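Local coordinates for hepatocyte growth factor-regulated tyrosine kinase substrate (Drosophila melanogaster, PDB 1DVP), which promotes multivesicular body formation at endosomes and dampens tyrosine kinase receptor signalling, potentially by sorting activated receptors for lysosomal degradation, at residues Val65-Val70 / Met106-Gln111. Sequence-based numbering, arbitrary orientation.
Sequences VLESIV and MLELVQ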
loop_
_atom_site.group_PDB
_atom_site.type_symbol
_atom_site.label_atom_id
_atom_site.label_comp_id
_atom_site.label_asym_id
_atom_site.label_seq_id
_atom_site.Cartn_x
_atom_site.Cartn_y
_atom_site.Cartn_z
ATOM N N VAL A 65 7.629 -19.607 -19.501
ATOM C CA VAL A 65 6.355 -19.136 -20.031
ATOM C C VAL A 65 5.274 -20.143 -19.619
ATOM O O VAL A 65 4.187 -19.778 -19.174
ATOM C CB VAL A 65 6.409 -18.983 -21.596
ATOM C CG1 VAL A 65 4.999 -18.712 -22.184
ATOM C CG2 VAL A 65 7.361 -17.848 -21.950
ATOM N N LEU A 66 5.593 -21.422 -19.764
ATOM C CA LEU A 66 4.668 -22.490 -19.406
ATOM C C LEU A 66 4.289 -22.460 -17.921
ATOM O O LEU A 66 3.134 -22.594 -17.570
ATOM C CB LEU A 66 5.309 -23.841 -19.751
ATOM C CG LEU A 66 4.388 -24.978 -20.245
ATOM C CD1 LEU A 66 5.136 -26.302 -19.977
ATOM C CD2 LEU A 66 2.993 -24.969 -19.578
ATOM N N GLU A 67 5.264 -22.282 -17.047
ATOM C CA GLU A 67 5.002 -22.216 -15.617
ATOM C C GLU A 67 3.997 -21.091 -15.313
ATOM O O GLU A 67 3.086 -21.244 -14.494
ATOM C CB GLU A 67 6.308 -21.969 -14.884
ATOM C CG GLU A 67 6.203 -21.750 -13.357
ATOM C CD GLU A 67 7.587 -21.438 -12.769
ATOM O OE1 GLU A 67 8.571 -21.501 -13.559
ATOM O OE2 GLU A 67 7.704 -21.128 -11.560
ATOM N N SER A 68 4.184 -19.966 -16.002
ATOM C CA SER A 68 3.347 -18.789 -15.826
ATOM C C SER A 68 1.915 -18.928 -16.273
ATOM O O SER A 68 1.028 -18.440 -15.581
ATOM C CB SER A 68 3.968 -17.575 -16.534
ATOM O OG SER A 68 5.222 -17.303 -15.983
ATOM N N ILE A 69 1.661 -19.550 -17.420
ATOM C CA ILE A 69 0.258 -19.657 -17.822
ATOM C C ILE A 69 -0.474 -20.708 -16.979
ATOM O O ILE A 69 -1.668 -20.587 -16.724
ATOM C CB ILE A 69 0.092 -19.942 -19.366
ATOM C CG1 ILE A 69 0.688 -21.303 -19.750
ATOM C CG2 ILE A 69 0.800 -18.849 -20.171
ATOM C CD1 ILE A 69 0.293 -21.748 -21.189
ATOM N N VAL A 70 0.255 -21.726 -16.520
ATOM C CA VAL A 70 -0.364 -22.748 -15.699
ATOM C C VAL A 70 -0.716 -22.056 -14.416
ATOM O O VAL A 70 -1.774 -22.270 -13.827
ATOM C CB VAL A 70 0.606 -23.929 -15.386
ATOM C CG1 VAL A 70 0.063 -24.773 -14.172
ATOM C CG2 VAL A 70 0.717 -24.826 -16.595
ATOM N N MET A 106 12.438 -28.684 -15.931
ATOM C CA MET A 106 11.254 -29.508 -16.166
ATOM C C MET A 106 10.960 -30.402 -14.959
ATOM O O MET A 106 9.793 -30.621 -14.602
ATOM C CB MET A 106 11.437 -30.362 -17.416
ATOM C CG MET A 106 10.184 -31.088 -17.893
ATOM S SD MET A 106 8.822 -29.990 -18.493
ATOM C CE MET A 106 7.846 -29.924 -17.038
ATOM N N LEU A 107 12.022 -30.915 -14.339
ATOM C CA LEU A 107 11.903 -31.781 -13.179
ATOM C C LEU A 107 11.273 -30.990 -12.045
ATOM O O LEU A 107 10.395 -31.480 -11.348
ATOM C CB LEU A 107 13.282 -32.319 -12.772
ATOM C CG LEU A 107 13.508 -33.842 -12.961
ATOM C CD1 LEU A 107 12.464 -34.465 -13.894
ATOM C CD2 LEU A 107 14.936 -34.073 -13.480
ATOM N N GLU A 108 11.732 -29.762 -11.865
ATOM C CA GLU A 108 11.177 -28.869 -10.848
ATOM C C GLU A 108 9.668 -28.603 -11.093
ATOM O O GLU A 108 8.871 -28.685 -10.165
ATOM C CB GLU A 108 11.959 -27.542 -10.868
ATOM C CG GLU A 108 11.343 -26.360 -10.088
ATOM C CD GLU A 108 11.836 -25.000 -10.643
ATOM O OE1 GLU A 108 11.000 -24.189 -11.091
ATOM O OE2 GLU A 108 13.068 -24.759 -10.654
ATOM N N LEU A 109 9.287 -28.317 -12.337
ATOM C CA LEU A 109 7.894 -28.016 -12.684
ATOM C C LEU A 109 6.999 -29.222 -12.427
ATOM O O LEU A 109 5.926 -29.098 -11.851
ATOM C CB LEU A 109 7.772 -27.558 -14.154
ATOM C CG LEU A 109 8.482 -26.224 -14.514
ATOM C CD1 LEU A 109 8.239 -25.887 -15.968
ATOM C CD2 LEU A 109 7.987 -25.076 -13.653
ATOM N N VAL A 110 7.456 -30.394 -12.853
ATOM C CA VAL A 110 6.680 -31.615 -12.630
ATOM C C VAL A 110 6.335 -31.774 -11.152
ATOM O O VAL A 110 5.221 -32.073 -10.822
ATOM C CB VAL A 110 7.465 -32.853 -13.059
ATOM C CG1 VAL A 110 6.804 -34.131 -12.427
ATOM C CG2 VAL A 110 7.512 -32.940 -14.574
ATOM N N GLN A 111 7.319 -31.564 -10.278
ATOM C CA GLN A 111 7.173 -31.684 -8.825
ATOM C C GLN A 111 6.324 -30.546 -8.268
ATOM O O GLN A 111 5.458 -30.751 -7.401
ATOM C CB GLN A 111 8.569 -31.683 -8.174
ATOM C CG GLN A 111 8.567 -31.534 -6.676
ATOM C CD GLN A 111 9.971 -31.552 -6.072
ATOM O OE1 GLN A 111 10.785 -30.642 -6.304
ATOM N NE2 GLN A 111 10.267 -32.603 -5.308
#
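The carboxylate of Glu67 turns one flat face to Leu109, whose CD2 methyl sits over it, while the Glu108 carboxylate approaches over the same face, displaced outward past the oxygens, its plane steeply inclined to that of Glu67. The setting is the all-helical superhelix of the VHS domain, where helix 56-72 packs beside helix 100-116; CA of Glu67 and CA of Leu109 are 7.1 Å apart. Glu67 suits this border position because its chain is both greasy and charged. With CG anti to the backbone N (chi1 175°), an extended chain and the carboxylate turned into the plane of the chain (chi3 -5°), it forms one flat strip. The methyl rests on that strip almost evenly, CD2 of Leu109 lying 3.7 Å from CB of Glu67 and 3.8 Å from its CD. Leucine fits because the branch at CG carries a methyl forward, and the two side chains cross at about a right angle. At the polar end, OE1 of Glu67 and OE1 of Glu108 stand 4.4 Å apart, a pairing of like charges that would be costly alone. Lys105, one helical turn before Leu109, forms salt bridges to both oxygens, which probably offsets the repulsion and links the helices through charge. Deeper in, Leu66 and Met106 do not touch each other but both pack on Phe90 of helix 84-96, which joins the two helices on the apolar side. No hydrogen bond joins the two segments directly; their closest approach is 3.6 Å, from CD2 of Leu109 to OE1 of Glu67, the same oxygen that Lys105 holds.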